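PDB 2WW8: CELL WALL surface anchor family protein from Streptococcus pneumoniae, which acts as the adhesin of the pneumococcal pilus and probably attaches the bacterium to host cells through an integrin-like domain. Local coordinates for residues A[255-258]-A[259-263]; A[578-581]-A[582-585]. All blocks are in the same frame, centred on the assembly; numbering follows the deposited sequence.

Contact 1: A[255-258]-A[259-263]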
ATOM      1  N   THR A 255      11.863  -6.499 -25.999  1.00 12.43           N
ATOM      2  CA  THR A 255      11.401  -5.283 -26.669  1.00 14.31           C
ATOM      3  C   THR A 255      10.547  -4.410 -25.730  1.00 15.54           C
ATOM      4  O   THR A 255      10.838  -3.200 -25.606  1.00 13.39           O
ATOM      5  CB  THR A 255      10.664  -5.625 -27.978  1.00 14.44           C
ATOM      6  OG1 THR A 255      11.560  -6.338 -28.827  1.00 13.28           O
ATOM      7  CG2 THR A 255      10.086  -4.411 -28.749  1.00 17.76           C
ATOM      8  N   ARG A 256       9.553  -5.037 -25.085  1.00 14.45           N
ATOM      9  CA  ARG A 256       8.701  -4.345 -24.122  1.00 14.73           C
ATOM     10  C   ARG A 256       9.538  -3.675 -23.028  1.00 13.28           C
ATOM     11  O   ARG A 256       9.171  -2.551 -22.675  1.00 12.27           O
ATOM     12  CB  ARG A 256       7.625  -5.228 -23.483  1.00 14.48           C
ATOM     13  CG  ARG A 256       6.585  -5.694 -24.542  1.00 16.25           C
ATOM     14  CD  ARG A 256       5.647  -6.728 -23.896  1.00 17.98           C
ATOM     15  NE  ARG A 256       4.642  -6.976 -24.919  1.00 18.34           N
ATOM     16  CZ  ARG A 256       3.825  -8.018 -24.976  1.00 23.76           C
ATOM     17  NH1 ARG A 256       3.882  -8.940 -24.009  1.00 19.40           N
ATOM     18  NH2 ARG A 256       2.956  -8.087 -25.994  1.00 21.66           N
ATOM     19  N   SER A 257      10.572  -4.354 -22.510  1.00 11.30           N
ATOM     20  CA  SER A 257      11.378  -3.765 -21.425  0.50 12.88           C
ATOM     21  C   SER A 257      12.226  -2.609 -21.933  1.00 12.04           C
ATOM     22  O   SER A 257      12.343  -1.612 -21.244  1.00 11.46           O
ATOM     23  CB  SER A 257      12.258  -4.743 -20.652  0.50 11.93           C
ATOM     24  OG  SER A 257      13.029  -3.979 -19.740  0.50 13.64           O
ATOM     25  N   LEU A 258      12.773  -2.736 -23.132  1.00 13.03           N
ATOM     26  CA  LEU A 258      13.508  -1.653 -23.771  1.00 15.12           C
ATOM     27  C   LEU A 258      12.604  -0.411 -24.012  1.00 14.17           C
ATOM     28  O   LEU A 258      12.996   0.720 -23.752  1.00 14.08           O
ATOM     29  CB  LEU A 258      14.142  -2.126 -25.098  1.00 15.01           C
ATOM     30  CG  LEU A 258      14.883  -1.042 -25.904  1.00 15.99           C
ATOM     31  CD1 LEU A 258      16.075  -0.501 -25.113  1.00 14.84           C
ATOM     32  CD2 LEU A 258      15.304  -1.513 -27.293  1.00 13.42           C
ATOM     33  N   ILE A 259      11.382  -0.627 -24.486  1.00 14.28           N
ATOM     34  CA  ILE A 259      10.406   0.444 -24.608  1.00 12.95           C
ATOM     35  C   ILE A 259      10.248   1.129 -23.234  1.00 14.87           C
ATOM     36  O   ILE A 259      10.308   2.365 -23.171  1.00 14.57           O
ATOM     37  CB  ILE A 259       9.066  -0.099 -25.124  1.00 12.45           C
ATOM     38  CG1 ILE A 259       9.277  -0.538 -26.582  1.00 13.65           C
ATOM     39  CG2 ILE A 259       7.985   0.953 -24.997  1.00 12.71           C
ATOM     40  CD1 ILE A 259       8.100  -1.355 -27.117  1.00 12.12           C
ATOM     41  N   ASP A 260      10.047   0.361 -22.159  1.00 13.52           N
ATOM     42  CA  ASP A 260       9.923   0.970 -20.815  1.00 14.56           C
ATOM     43  C   ASP A 260      11.141   1.827 -20.478  1.00 14.08           C
ATOM     44  O   ASP A 260      10.968   2.867 -19.859  1.00 15.22           O
ATOM     45  CB  ASP A 260       9.770  -0.011 -19.637  1.00 15.49           C
ATOM     46  CG  ASP A 260       8.457  -0.787 -19.641  1.00 18.38           C
ATOM     47  OD1 ASP A 260       7.458  -0.291 -20.195  1.00 23.30           O
ATOM     48  OD2 ASP A 260       8.395  -1.932 -19.110  1.00 23.18           O
ATOM     49  N   LYS A 261      12.353   1.384 -20.776  1.00 12.34           N
ATOM     50  CA  LYS A 261      13.547   2.155 -20.438  1.00 14.94           C
ATOM     51  C   LYS A 261      13.622   3.419 -21.303  1.00 14.44           C
ATOM     52  O   LYS A 261      13.871   4.498 -20.779  1.00 12.16           O
ATOM     53  CB  LYS A 261      14.816   1.336 -20.700  1.00 14.70           C
ATOM     54  CG  LYS A 261      15.010   0.217 -19.690  1.00 18.34           C
ATOM     55  CD  LYS A 261      16.257  -0.568 -20.092  1.00 25.61           C
ATOM     56  CE  LYS A 261      16.069  -2.069 -19.817  1.00 23.85           C
ATOM     57  NZ  LYS A 261      16.114  -2.164 -18.373  1.00 23.02           N
ATOM     58  N   ILE A 262      13.388   3.291 -22.617  1.00 14.97           N
ATOM     59  CA  ILE A 262      13.408   4.478 -23.491  1.00 14.21           C
ATOM     60  C   ILE A 262      12.374   5.523 -23.072  1.00 15.47           C
ATOM     61  O   ILE A 262      12.692   6.717 -23.025  1.00 15.01           O
ATOM     62  CB  ILE A 262      13.184   4.091 -24.939  1.00 15.02           C
ATOM     63  CG1 ILE A 262      14.427   3.363 -25.474  1.00 12.60           C
ATOM     64  CG2 ILE A 262      12.887   5.344 -25.814  1.00 15.89           C
ATOM     65  CD1 ILE A 262      14.062   2.491 -26.712  1.00 15.48           C
ATOM     66  N   THR A 263      11.177   5.071 -22.682  1.00 13.34           N
ATOM     67  CA  THR A 263      10.087   6.013 -22.517  1.00 12.01           C
ATOM     68  C   THR A 263       9.942   6.429 -21.059  1.00 13.21           C
ATOM     69  O   THR A 263       9.066   7.188 -20.724  1.00 14.17           O
ATOM     70  CB  THR A 263       8.768   5.427 -23.017  1.00 11.38           C
ATOM     71  OG1 THR A 263       8.402   4.267 -22.243  1.00 11.92           O
ATOM     72  CG2 THR A 263       8.812   5.123 -24.511  1.00  8.43           C
TER
HETATM   73  O   HOH W   1      13.006  -2.014 -18.048  1.00 38.67           O

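Contact 2: A[578-581]-A[582-585]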
ATOM      1  N   GLN A 578      21.642  -7.548 -24.004  1.00 12.74           N
ATOM      2  CA  GLN A 578      22.401  -6.930 -25.103  1.00 13.87           C
ATOM      3  C   GLN A 578      21.811  -5.618 -25.627  1.00 13.73           C
ATOM      4  O   GLN A 578      22.554  -4.661 -25.897  1.00 12.42           O
ATOM      5  CB  GLN A 578      22.641  -7.961 -26.190  1.00 15.12           C
ATOM      6  CG  GLN A 578      23.572  -7.515 -27.258  1.00 20.57           C
ATOM      7  CD  GLN A 578      24.930  -7.037 -26.745  1.00 26.21           C
ATOM      8  OE1 GLN A 578      25.347  -5.931 -27.122  1.00 33.73           O
ATOM      9  NE2 GLN A 578      25.575  -7.786 -25.862  1.00 11.39           N
ATOM     10  N   LEU A 579      20.478  -5.570 -25.721  1.00 12.01           N
ATOM     11  CA  LEU A 579      19.769  -4.339 -26.037  1.00 13.14           C
ATOM     12  C   LEU A 579      20.100  -3.309 -24.966  1.00 14.85           C
ATOM     13  O   LEU A 579      20.366  -2.135 -25.283  1.00 14.44           O
ATOM     14  CB  LEU A 579      18.255  -4.543 -26.062  1.00 13.42           C
ATOM     15  CG  LEU A 579      17.721  -5.398 -27.205  1.00 13.68           C
ATOM     16  CD1 LEU A 579      16.259  -5.771 -26.958  1.00 17.01           C
ATOM     17  CD2 LEU A 579      17.822  -4.693 -28.574  1.00 12.14           C
ATOM     18  N   ASN A 580      20.032  -3.735 -23.709  1.00 13.56           N
ATOM     19  CA  ASN A 580      20.424  -2.830 -22.643  1.00 15.54           C
ATOM     20  C   ASN A 580      21.864  -2.269 -22.732  1.00 15.64           C
ATOM     21  O   ASN A 580      22.105  -1.094 -22.454  1.00 18.57           O
ATOM     22  CB  ASN A 580      20.164  -3.513 -21.291  1.00 15.48           C
ATOM     23  CG  ASN A 580      19.931  -2.502 -20.191  1.00 20.21           C
ATOM     24  OD1 ASN A 580      19.463  -1.384 -20.416  1.00 26.71           O
ATOM     25  ND2 ASN A 580      20.355  -2.851 -19.013  1.00 19.50           N
ATOM     26  N   ARG A 581      22.837  -3.113 -23.050  1.00 14.08           N
ATOM     27  CA  ARG A 581      24.214  -2.719 -23.287  1.00 13.80           C
ATOM     28  C   ARG A 581      24.298  -1.645 -24.387  1.00 11.89           C
ATOM     29  O   ARG A 581      24.976  -0.627 -24.217  1.00 11.77           O
ATOM     30  CB  ARG A 581      25.033  -3.971 -23.701  1.00 14.80           C
ATOM     31  CG  ARG A 581      26.547  -3.737 -23.629  1.00 18.77           C
ATOM     32  CD  ARG A 581      27.363  -4.996 -23.925  1.00 24.60           C
ATOM     33  NE  ARG A 581      27.286  -5.423 -25.341  1.00 30.23           N
ATOM     34  CZ  ARG A 581      27.984  -4.908 -26.363  1.00 26.42           C
ATOM     35  NH1 ARG A 581      28.853  -3.933 -26.185  1.00 32.60           N
ATOM     36  NH2 ARG A 581      27.860  -5.388 -27.577  1.00 28.79           N
ATOM     37  N   TYR A 582      23.601  -1.827 -25.496  1.00  8.95           N
ATOM     38  CA  TYR A 582      23.676  -0.839 -26.595  1.00 10.12           C
ATOM     39  C   TYR A 582      22.942   0.448 -26.142  1.00 12.06           C
ATOM     40  O   TYR A 582      23.423   1.572 -26.402  1.00 12.43           O
ATOM     41  CB  TYR A 582      23.096  -1.401 -27.912  1.00  9.65           C
ATOM     42  CG  TYR A 582      24.013  -2.329 -28.668  1.00 12.78           C
ATOM     43  CD1 TYR A 582      25.346  -2.012 -28.843  1.00 10.69           C
ATOM     44  CD2 TYR A 582      23.535  -3.509 -29.253  1.00 12.16           C
ATOM     45  CE1 TYR A 582      26.211  -2.823 -29.514  1.00 10.56           C
ATOM     46  CE2 TYR A 582      24.401  -4.309 -29.989  1.00 10.91           C
ATOM     47  CZ  TYR A 582      25.714  -3.977 -30.099  1.00 15.77           C
ATOM     48  OH  TYR A 582      26.579  -4.757 -30.804  1.00 15.16           O
ATOM     49  N   PHE A 583      21.824   0.286 -25.420  1.00 11.63           N
ATOM     50  CA  PHE A 583      21.156   1.436 -24.836  1.00 12.56           C
ATOM     51  C   PHE A 583      22.162   2.298 -24.020  1.00 15.46           C
ATOM     52  O   PHE A 583      22.178   3.527 -24.101  1.00 15.07           O
ATOM     53  CB  PHE A 583      19.939   0.962 -24.033  1.00 10.69           C
ATOM     54  CG  PHE A 583      19.059   2.092 -23.492  1.00 14.53           C
ATOM     55  CD1 PHE A 583      18.622   3.101 -24.346  1.00 17.35           C
ATOM     56  CD2 PHE A 583      18.683   2.153 -22.169  1.00 15.14           C
ATOM     57  CE1 PHE A 583      17.804   4.142 -23.887  1.00 18.82           C
ATOM     58  CE2 PHE A 583      17.900   3.243 -21.678  1.00 16.46           C
ATOM     59  CZ  PHE A 583      17.439   4.214 -22.555  1.00 16.07           C
ATOM     60  N   HIS A 584      22.965   1.625 -23.190  1.00 14.04           N
ATOM     61  CA  HIS A 584      23.926   2.274 -22.344  1.00 14.41           C
ATOM     62  C   HIS A 584      25.108   2.839 -23.156  1.00 14.36           C
ATOM     63  O   HIS A 584      25.961   3.481 -22.581  1.00 14.47           O
ATOM     64  CB  HIS A 584      24.402   1.377 -21.184  1.00 13.62           C
ATOM     65  CG  HIS A 584      23.403   1.216 -20.083  1.00 19.55           C
ATOM     66  ND1 HIS A 584      22.307   0.386 -20.181  1.00 24.03           N
ATOM     67  CD2 HIS A 584      23.341   1.763 -18.844  1.00 23.46           C
ATOM     68  CE1 HIS A 584      21.602   0.434 -19.062  1.00 23.26           C
ATOM     69  NE2 HIS A 584      22.208   1.270 -18.242  1.00 24.52           N
ATOM     70  N   THR A 585      25.191   2.678 -24.471  1.00 15.01           N
ATOM     71  CA  THR A 585      26.283   3.409 -25.104  1.00 15.47           C
ATOM     72  C   THR A 585      25.795   4.826 -25.429  1.00 16.05           C
ATOM     73  O   THR A 585      26.585   5.662 -25.823  1.00 16.91           O
ATOM     74  CB  THR A 585      26.812   2.731 -26.395  1.00 16.15           C
ATOM     75  OG1 THR A 585      25.785   2.789 -27.398  1.00 12.95           O
ATOM     76  CG2 THR A 585      27.255   1.282 -26.148  1.00 12.88           C
TER

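Contact 1: A[255-258]-A[259-263]
Leu258 meets Ile262 one turn further along helix 247-263, an amphipathic helix lying against the five-stranded parallel sheet of the integrin-like (von Willebrand factor A type) domain of this adhesin. On the packed side, CG of Leu258 sits 3.7 Å from CD1 of Ile262, and the two side chains approach at a slant rather than in line. Leu258 has its CG trans to the backbone N (chi1 177°), which swings the branch on toward the next turn. Thr255 and Ile259 repeat the pattern more loosely, CG2 of the threonine lying 4.0 Å from CD1 of the isoleucine. Strand 225-232 closes this side, with Ile229 against Thr255, Leu258 and Ile259 and Val227 against Ile262, while helix 328-337 covers Ile259.

Beneath the side chains runs regular i to i+4 bonding: Ile262 N to Leu258 O (2.8 Å) is almost straight at 175°, whereas Lys261 N to Ser257 O bends to 151°.

The other flank is looser and polar. There the Lys261 chain runs back toward Ser257 because CG lies beside the backbone N, opposite the carbonyl carbon; the bends at chi3 and chi4 only give NZ its final turn. Asp260, exposed, turns instead to a salt bridge with Lys335, whose carbonyl oxygen also takes the NE hydrogen of Arg256. Ser257 was modelled in two conformers, and in one of them a water links it to the lysine, 2.6 Å from Ser257 OG and accepting a hydrogen bond from Lys261 NZ at 3.1 Å.

Contact 2: A[578-581]-A[582-585]
Asn580 and His584 meet around one backbone oxygen, which shows how a helix can use a side chain to finish its own hydrogen bonding. Asn580 O receives the amide of His584 at 2.9 Å, the usual helical bond, and also the imidazole hydrogen on ND1 of the same histidine at 2.7 Å. The two donors arrive from opposite faces of the carbonyl plane. ND1 stands well above that plane, 42° out of it, yet the oxygen lies at the edge of the imidazole and in its plane, and the N-H points at it nearly straight (165°). Since NE2 at the far side of the ring is hydrogen-bonded to Glu589, both ring nitrogens are engaged, which probably fixes the ring's rotation. The Asn580 amide stands steeply against the imidazole, with OD1 3.1 Å from CE1.

The two preceding carbonyls, Gln578 O and Leu579 O, accept the amides of Tyr582 and Phe583. Another doubly used acceptor is Tyr582 O, reached by both N and OG1 of Thr585; OG1, at 2.8 Å, lies in the carbonyl plane on a lone pair.

Tyr582 is buried, and its hydroxyl is satisfied by Glu564 O and Thr567 OG1. Arg581 runs alongside it, bent at chi3, and forms an off-centre cation-pi contact, with CZ 4.7 Å from the centroid of the tyrosine ring and the two planes 50° apart; its NH2 makes a weak hydrogen bond to the same Thr567 hydroxyl. Phe535 stacks on the tyrosine ring, and Tyr216 meets Phe583 edge-to-face. Helix 575-583 thus ends, just before strand 587-591, with two carbonyls that each hold two donors, while it packs on strands 379-386 and 533-539 of the parallel sheet of a von Willebrand factor A-type domain.

Overall arrangement
Contacts 1 and 2 show how two helices far apart in sequence can share one flank of a domain: helix 247-263 and helix 575-583 lie side by side, the centres of the contacts about 12 Å apart. Phe583 supplies much of the joint, its CE1 packing 3.8 Å from CG1 of Ile262 and its CE2 3.8 Å from CB of Lys261. The lysine chain also lies over Asn580, CD being 3.3 Å from OD1. Deeper in, Leu258 faces Leu579 more loosely. The magnesium site of Ser234, Ser236 and Asp387 belongs to the same domain, but neither its ligands nor those of the calcium site (Asp367, Asn526, Asp530) lie in the two contacts; both are structural packing.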